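Local coordinates for type VI secretion system-associated protein TagF (Pseudomonas aeruginosa PAO1, PDB 2QNU) that is probably an accessory factor of the bacterial type VI secretion system, though its molecular function is not established, at residues Trp32-Leu44 with Leu201-Gly213. Sequence-based numbering, arbitrary orientation.
Sequences WLASGMRASQDEL and LPPAPAFGRFLTG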
ATOM      1  N   TRP B  32      14.268  21.543   0.048  1.00 36.62           N
ATOM      2  CA  TRP B  32      14.001  20.489   0.995  1.00 36.32           C
ATOM      3  C   TRP B  32      15.331  19.961   1.571  1.00 35.80           C
ATOM      4  O   TRP B  32      15.400  19.721   2.752  1.00 35.45           O
ATOM      5  CB  TRP B  32      13.135  19.327   0.407  1.00 36.43           C
ATOM      6  CG  TRP B  32      13.030  18.116   1.355  1.00 33.99           C
ATOM      7  CD1 TRP B  32      12.270  17.998   2.480  1.00 32.58           C
ATOM      8  CD2 TRP B  32      13.828  16.931   1.285  1.00 32.11           C
ATOM      9  NE1 TRP B  32      12.511  16.799   3.106  1.00 32.38           N
ATOM     10  CE2 TRP B  32      13.478  16.126   2.382  1.00 34.33           C
ATOM     11  CE3 TRP B  32      14.831  16.506   0.415  1.00 33.14           C
ATOM     12  CZ2 TRP B  32      14.053  14.880   2.601  1.00 36.64           C
ATOM     13  CZ3 TRP B  32      15.416  15.256   0.618  1.00 35.25           C
ATOM     14  CH2 TRP B  32      15.038  14.458   1.703  1.00 37.37           C
ATOM     15  N   LEU B  33      16.364  19.734   0.760  1.00 36.67           N
ATOM     16  CA  LEU B  33      17.667  19.268   1.328  1.00 35.72           C
ATOM     17  C   LEU B  33      18.273  20.288   2.235  1.00 35.18           C
ATOM     18  O   LEU B  33      18.690  19.957   3.318  1.00 35.32           O
ATOM     19  CB  LEU B  33      18.707  18.985   0.237  1.00 36.49           C
ATOM     20  CG  LEU B  33      18.454  17.738  -0.546  1.00 36.26           C
ATOM     21  CD1 LEU B  33      19.359  17.740  -1.756  1.00 40.60           C
ATOM     22  CD2 LEU B  33      18.679  16.533   0.287  1.00 38.87           C
ATOM     23  N   ALA B  34      18.280  21.537   1.806  1.00 34.94           N
ATOM     24  CA  ALA B  34      18.812  22.601   2.612  1.00 36.01           C
ATOM     25  C   ALA B  34      18.165  22.754   4.000  1.00 36.92           C
ATOM     26  O   ALA B  34      18.872  23.018   4.986  1.00 34.81           O
ATOM     27  CB  ALA B  34      18.719  23.902   1.849  1.00 36.59           C
ATOM     28  N   SER B  35      16.834  22.622   4.074  1.00 36.74           N
ATOM     29  CA  SER B  35      16.083  22.712   5.346  1.00 36.92           C
ATOM     30  C   SER B  35      16.474  21.578   6.259  1.00 35.96           C
ATOM     31  O   SER B  35      16.603  21.746   7.481  1.00 34.87           O
ATOM     32  CB  SER B  35      14.533  22.604   5.091  1.00 38.64           C
ATOM     33  OG  SER B  35      14.107  23.521   4.096  1.00 40.60           O
ATOM     34  N   GLY B  36      16.596  20.404   5.654  1.00 36.88           N
ATOM     35  CA  GLY B  36      16.984  19.185   6.333  1.00 37.52           C
ATOM     36  C   GLY B  36      18.405  19.279   6.876  1.00 38.06           C
ATOM     37  O   GLY B  36      18.686  18.774   7.967  1.00 38.16           O
HETATM   38  N   MSE B  37      19.304  19.855   6.071  1.00 38.65           N
HETATM   39  CA  MSE B  37      20.715  19.932   6.396  1.00 38.71           C
HETATM   40  C   MSE B  37      20.836  20.825   7.624  1.00 38.45           C
HETATM   41  O   MSE B  37      21.383  20.433   8.629  1.00 38.36           O
HETATM   42  CB  MSE B  37      21.521  20.521   5.222  1.00 39.15           C
HETATM   43  CG  MSE B  37      21.697  19.587   3.991  1.00 40.25           C
HETATM   44 SE   MSE B  37      22.955  18.035   4.342  1.00 55.04          SE
HETATM   45  CE  MSE B  37      24.546  19.177   4.117  1.00 47.69           C
ATOM     46  N   ARG B  38      20.249  22.007   7.528  1.00 38.74           N
ATOM     47  CA  ARG B  38      20.205  22.990   8.609  1.00 38.25           C
ATOM     48  C   ARG B  38      19.555  22.411   9.866  1.00 38.28           C
ATOM     49  O   ARG B  38      20.126  22.527  10.949  1.00 38.42           O
ATOM     50  CB  ARG B  38      19.507  24.221   8.085  1.00 37.81           C
ATOM     51  CG  ARG B  38      19.455  25.439   9.010  1.00 42.78           C
ATOM     52  CD  ARG B  38      20.859  26.076   9.227  1.00 48.91           C
ATOM     53  NE  ARG B  38      21.412  25.596  10.493  1.00 52.19           N
ATOM     54  CZ  ARG B  38      22.676  25.248  10.699  1.00 53.93           C
ATOM     55  NH1 ARG B  38      23.609  25.355   9.742  1.00 55.51           N
ATOM     56  NH2 ARG B  38      23.025  24.809  11.899  1.00 55.38           N
ATOM     57  N   ALA B  39      18.407  21.748   9.775  1.00 37.27           N
ATOM     58  CA  ALA B  39      17.815  21.183  11.002  1.00 37.38           C
ATOM     59  C   ALA B  39      18.674  20.067  11.603  1.00 37.15           C
ATOM     60  O   ALA B  39      18.893  20.047  12.800  1.00 37.24           O
ATOM     61  CB  ALA B  39      16.391  20.673  10.765  1.00 38.41           C
ATOM     62  N   SER B  40      19.171  19.143  10.773  1.00 37.02           N
ATOM     63  CA  SER B  40      20.075  18.050  11.267  1.00 36.74           C
ATOM     64  C   SER B  40      21.312  18.662  11.932  1.00 37.80           C
ATOM     65  O   SER B  40      21.683  18.270  13.036  1.00 40.08           O
ATOM     66  CB  SER B  40      20.463  17.113  10.135  1.00 35.30           C
ATOM     67  OG  SER B  40      21.168  17.865   9.149  1.00 34.59           O
ATOM     68  N   GLN B  41      21.895  19.679  11.303  1.00 38.38           N
ATOM     69  CA  GLN B  41      23.000  20.422  11.900  1.00 38.88           C
ATOM     70  C   GLN B  41      22.666  21.033  13.268  1.00 39.28           C
ATOM     71  O   GLN B  41      23.439  20.899  14.191  1.00 36.83           O
ATOM     72  CB  GLN B  41      23.543  21.488  10.929  1.00 38.60           C
ATOM     73  CG  GLN B  41      24.311  20.823   9.758  1.00 37.92           C
ATOM     74  CD  GLN B  41      24.585  21.740   8.570  1.00 39.80           C
ATOM     75  OE1 GLN B  41      24.230  22.906   8.566  1.00 43.48           O
ATOM     76  NE2 GLN B  41      25.208  21.185   7.528  1.00 42.93           N
ATOM     77  N   ASP B  42      21.530  21.705  13.399  1.00 41.24           N
ATOM     78  CA  ASP B  42      21.150  22.290  14.689  1.00 41.73           C
ATOM     79  C   ASP B  42      20.943  21.208  15.766  1.00 42.19           C
ATOM     80  O   ASP B  42      21.277  21.407  16.942  1.00 40.90           O
ATOM     81  CB  ASP B  42      19.840  23.058  14.595  1.00 42.99           C
ATOM     82  CG  ASP B  42      19.950  24.330  13.848  1.00 44.18           C
ATOM     83  OD1 ASP B  42      21.050  24.822  13.602  1.00 43.25           O
ATOM     84  OD2 ASP B  42      18.882  24.877  13.522  1.00 51.39           O
ATOM     85  N   GLU B  43      20.327  20.102  15.368  1.00 42.01           N
ATOM     86  CA  GLU B  43      20.004  19.020  16.302  1.00 43.73           C
ATOM     87  C   GLU B  43      21.234  18.266  16.796  1.00 43.64           C
ATOM     88  O   GLU B  43      21.352  17.944  17.984  1.00 43.64           O
ATOM     89  CB  GLU B  43      19.038  18.029  15.653  1.00 43.48           C
ATOM     90  CG  GLU B  43      17.555  18.437  15.847  1.00 47.74           C
ATOM     91  CD  GLU B  43      16.627  18.041  14.660  1.00 48.04           C
ATOM     92  OE1 GLU B  43      16.949  17.098  13.887  1.00 51.05           O
ATOM     93  OE2 GLU B  43      15.586  18.735  14.504  1.00 51.29           O
ATOM     94  N   LEU B  44      22.134  17.982  15.861  1.00 43.47           N
ATOM     95  CA  LEU B  44      23.289  17.144  16.088  1.00 42.82           C
ATOM     96  C   LEU B  44      24.525  17.877  16.548  1.00 42.12           C
ATOM     97  O   LEU B  44      25.363  17.258  17.148  1.00 42.40           O
ATOM     98  CB  LEU B  44      23.625  16.365  14.804  1.00 42.65           C
ATOM     99  CG  LEU B  44      22.629  15.271  14.465  1.00 44.92           C
ATOM    100  CD1 LEU B  44      22.912  14.684  13.119  1.00 47.93           C
ATOM    101  CD2 LEU B  44      22.630  14.180  15.515  1.00 47.22           C
ATOM    102  N   LEU B 201       6.900  14.589   2.083  1.00 39.90           N
ATOM    103  CA  LEU B 201       8.370  14.660   2.241  1.00 40.29           C
ATOM    104  C   LEU B 201       8.671  14.566   3.686  1.00 40.36           C
ATOM    105  O   LEU B 201       7.876  15.031   4.490  1.00 39.44           O
ATOM    106  CB  LEU B 201       8.953  15.975   1.741  1.00 40.58           C
ATOM    107  CG  LEU B 201       8.762  16.260   0.246  1.00 39.69           C
ATOM    108  CD1 LEU B 201       9.163  17.657  -0.145  1.00 38.11           C
ATOM    109  CD2 LEU B 201       9.448  15.243  -0.558  1.00 41.29           C
ATOM    110  N   PRO B 202       9.846  13.989   4.021  1.00 40.12           N
ATOM    111  CA  PRO B 202      10.274  14.038   5.422  1.00 38.92           C
ATOM    112  C   PRO B 202      10.280  15.495   5.932  1.00 37.90           C
ATOM    113  O   PRO B 202      10.744  16.401   5.271  1.00 35.51           O
ATOM    114  CB  PRO B 202      11.657  13.420   5.395  1.00 39.52           C
ATOM    115  CG  PRO B 202      11.698  12.636   4.090  1.00 40.64           C
ATOM    116  CD  PRO B 202      10.797  13.281   3.144  1.00 38.53           C
ATOM    117  N   PRO B 203       9.670  15.720   7.084  1.00 37.69           N
ATOM    118  CA  PRO B 203       9.821  17.039   7.694  1.00 38.00           C
ATOM    119  C   PRO B 203      11.299  17.321   8.023  1.00 37.61           C
ATOM    120  O   PRO B 203      12.065  16.379   8.321  1.00 36.25           O
ATOM    121  CB  PRO B 203       8.974  16.972   8.959  1.00 37.11           C
ATOM    122  CG  PRO B 203       8.715  15.609   9.205  1.00 39.82           C
ATOM    123  CD  PRO B 203       8.849  14.806   7.892  1.00 38.11           C
ATOM    124  N   ALA B 204      11.672  18.592   7.971  1.00 38.13           N
ATOM    125  CA  ALA B 204      13.072  18.994   8.167  1.00 39.71           C
ATOM    126  C   ALA B 204      13.662  18.396   9.458  1.00 40.13           C
ATOM    127  O   ALA B 204      14.733  17.854   9.420  1.00 40.87           O
ATOM    128  CB  ALA B 204      13.216  20.468   8.139  1.00 39.28           C
ATOM    129  N   PRO B 205      12.942  18.465  10.586  1.00 40.86           N
ATOM    130  CA  PRO B 205      13.500  17.837  11.803  1.00 40.99           C
ATOM    131  C   PRO B 205      13.623  16.334  11.735  1.00 40.67           C
ATOM    132  O   PRO B 205      14.155  15.742  12.658  1.00 41.04           O
ATOM    133  CB  PRO B 205      12.513  18.243  12.904  1.00 41.97           C
ATOM    134  CG  PRO B 205      11.737  19.460  12.306  1.00 41.29           C
ATOM    135  CD  PRO B 205      11.662  19.163  10.858  1.00 40.69           C
ATOM    136  N   ALA B 206      13.082  15.717  10.703  1.00 40.77           N
ATOM    137  CA  ALA B 206      13.262  14.263  10.457  1.00 41.40           C
ATOM    138  C   ALA B 206      14.474  13.923   9.596  1.00 41.21           C
ATOM    139  O   ALA B 206      14.908  12.748   9.550  1.00 39.88           O
ATOM    140  CB  ALA B 206      12.001  13.648   9.808  1.00 40.98           C
ATOM    141  N   PHE B 207      15.009  14.930   8.901  1.00 41.51           N
ATOM    142  CA  PHE B 207      16.255  14.727   8.111  1.00 41.84           C
ATOM    143  C   PHE B 207      17.393  13.926   8.800  1.00 41.80           C
ATOM    144  O   PHE B 207      17.940  12.940   8.227  1.00 41.56           O
ATOM    145  CB  PHE B 207      16.818  16.041   7.618  1.00 40.89           C
ATOM    146  CG  PHE B 207      17.784  15.865   6.455  1.00 41.94           C
ATOM    147  CD1 PHE B 207      17.310  15.673   5.152  1.00 39.83           C
ATOM    148  CD2 PHE B 207      19.151  15.860   6.668  1.00 41.29           C
ATOM    149  CE1 PHE B 207      18.185  15.536   4.112  1.00 41.42           C
ATOM    150  CE2 PHE B 207      20.024  15.693   5.623  1.00 42.22           C
ATOM    151  CZ  PHE B 207      19.550  15.525   4.342  1.00 41.82           C
ATOM    152  N   GLY B 208      17.724  14.354  10.017  1.00 41.06           N
ATOM    153  CA  GLY B 208      18.610  13.634  10.885  1.00 40.92           C
ATOM    154  C   GLY B 208      18.545  12.112  10.941  1.00 40.82           C
ATOM    155  O   GLY B 208      19.598  11.469  11.107  1.00 41.16           O
ATOM    156  N   ARG B 209      17.348  11.532  10.838  1.00 39.85           N
ATOM    157  CA  ARG B 209      17.154  10.095  10.940  1.00 40.35           C
ATOM    158  C   ARG B 209      17.812   9.392   9.755  1.00 39.09           C
ATOM    159  O   ARG B 209      18.264   8.266   9.901  1.00 37.77           O
ATOM    160  CB  ARG B 209      15.636   9.702  11.043  1.00 41.59           C
ATOM    161  CG  ARG B 209      15.062   9.997  12.467  1.00 47.54           C
ATOM    162  CD  ARG B 209      13.988  11.127  12.686  1.00 54.75           C
ATOM    163  NE  ARG B 209      12.686  10.653  12.303  1.00 55.66           N
ATOM    164  CZ  ARG B 209      11.482  11.226  12.492  1.00 57.70           C
ATOM    165  NH1 ARG B 209      11.250  12.344  13.191  1.00 57.43           N
ATOM    166  NH2 ARG B 209      10.457  10.597  11.950  1.00 54.18           N
ATOM    167  N   PHE B 210      17.909  10.075   8.624  1.00 37.92           N
ATOM    168  CA  PHE B 210      18.681   9.528   7.476  1.00 39.88           C
ATOM    169  C   PHE B 210      20.191   9.412   7.785  1.00 40.17           C
ATOM    170  O   PHE B 210      20.915   8.750   7.026  1.00 40.17           O
ATOM    171  CB  PHE B 210      18.596  10.437   6.259  1.00 41.01           C
ATOM    172  CG  PHE B 210      17.250  10.466   5.604  1.00 42.02           C
ATOM    173  CD1 PHE B 210      16.684   9.309   5.088  1.00 44.88           C
ATOM    174  CD2 PHE B 210      16.561  11.677   5.481  1.00 46.77           C
ATOM    175  CE1 PHE B 210      15.423   9.358   4.438  1.00 44.37           C
ATOM    176  CE2 PHE B 210      15.283  11.734   4.856  1.00 43.86           C
ATOM    177  CZ  PHE B 210      14.720  10.570   4.371  1.00 43.16           C
ATOM    178  N   LEU B 211      20.659  10.140   8.806  1.00 39.70           N
ATOM    179  CA  LEU B 211      22.111  10.174   9.161  1.00 39.72           C
ATOM    180  C   LEU B 211      22.380   9.311  10.363  1.00 40.55           C
ATOM    181  O   LEU B 211      23.426   8.726  10.434  1.00 41.88           O
ATOM    182  CB  LEU B 211      22.678  11.583   9.352  1.00 39.57           C
ATOM    183  CG  LEU B 211      22.175  12.725   8.452  1.00 39.56           C
ATOM    184  CD1 LEU B 211      22.659  14.100   8.922  1.00 40.03           C
ATOM    185  CD2 LEU B 211      22.499  12.542   7.010  1.00 35.42           C
ATOM    186  N   THR B 212      21.432   9.176  11.288  1.00 40.82           N
ATOM    187  CA  THR B 212      21.713   8.467  12.484  1.00 41.55           C
ATOM    188  C   THR B 212      20.868   7.250  12.702  1.00 42.21           C
ATOM    189  O   THR B 212      21.219   6.418  13.539  1.00 41.23           O
ATOM    190  CB  THR B 212      21.531   9.383  13.708  1.00 42.39           C
ATOM    191  OG1 THR B 212      20.139   9.621  13.923  1.00 41.49           O
ATOM    192  CG2 THR B 212      22.227  10.677  13.483  1.00 43.52           C
ATOM    193  N   GLY B 213      19.759   7.128  11.981  1.00 42.87           N
ATOM    194  CA  GLY B 213      18.765   6.101  12.302  1.00 44.12           C
ATOM    195  C   GLY B 213      18.138   6.210  13.696  1.00 45.50           C
ATOM    196  O   GLY B 213      17.450   5.305  14.150  1.00 46.67           O
TER
HETATM  197  O   HOH W   1      16.759  16.829  11.195  1.00 42.53           O
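Gly36 of helix 32-44 and Ala204 of segment 201-213 bring their CA atoms to 4.3 Å, and the two backbones remain close as far as Ser40 and Gly208. The case illustrates how a glycine lets an aromatic ring settle against a helix backbone. Phe207, its CG turned anti to the backbone N (chi1 -161°), lays one ring face over Gly36 C and Met37 N, and its CD2 comes within 3.2 Å of Gly36 O. CE2 of this ring meets the selenium of Met37, a selenomethionine, in an oblique Met-aromatic contact, and CE1 touches Leu33 CD2. The same ring directs its edge at the face of Trp32 in a T-shaped pair, with planes at 69°. Trp32 in turn donates from NE1 to Pro202 O at 2.8 Å; the oxygen lies almost in the indole plane and is met on a lone pair, a bond that helps hold the indole in its orientation. Pro202 CG packs against Trp32 CZ2 at 3.6 Å, and Trp183 of strand 180-185 meets both Trp32 and Phe210. Farther along, Ala39 CB rests on Ala204 O. Beside Ala39, one water donates to Glu43 OE1 (2.7 Å) and Ala204 O (2.9 Å) and accepts from Gly208 N. Leu44 and Thr212 touch by their methyl tips. The contact thus joins the long helix to the connection following strand 194-199: a buried aromatic end that includes one indole hydrogen bond passes into a more exposed end where water links carboxylate and backbone.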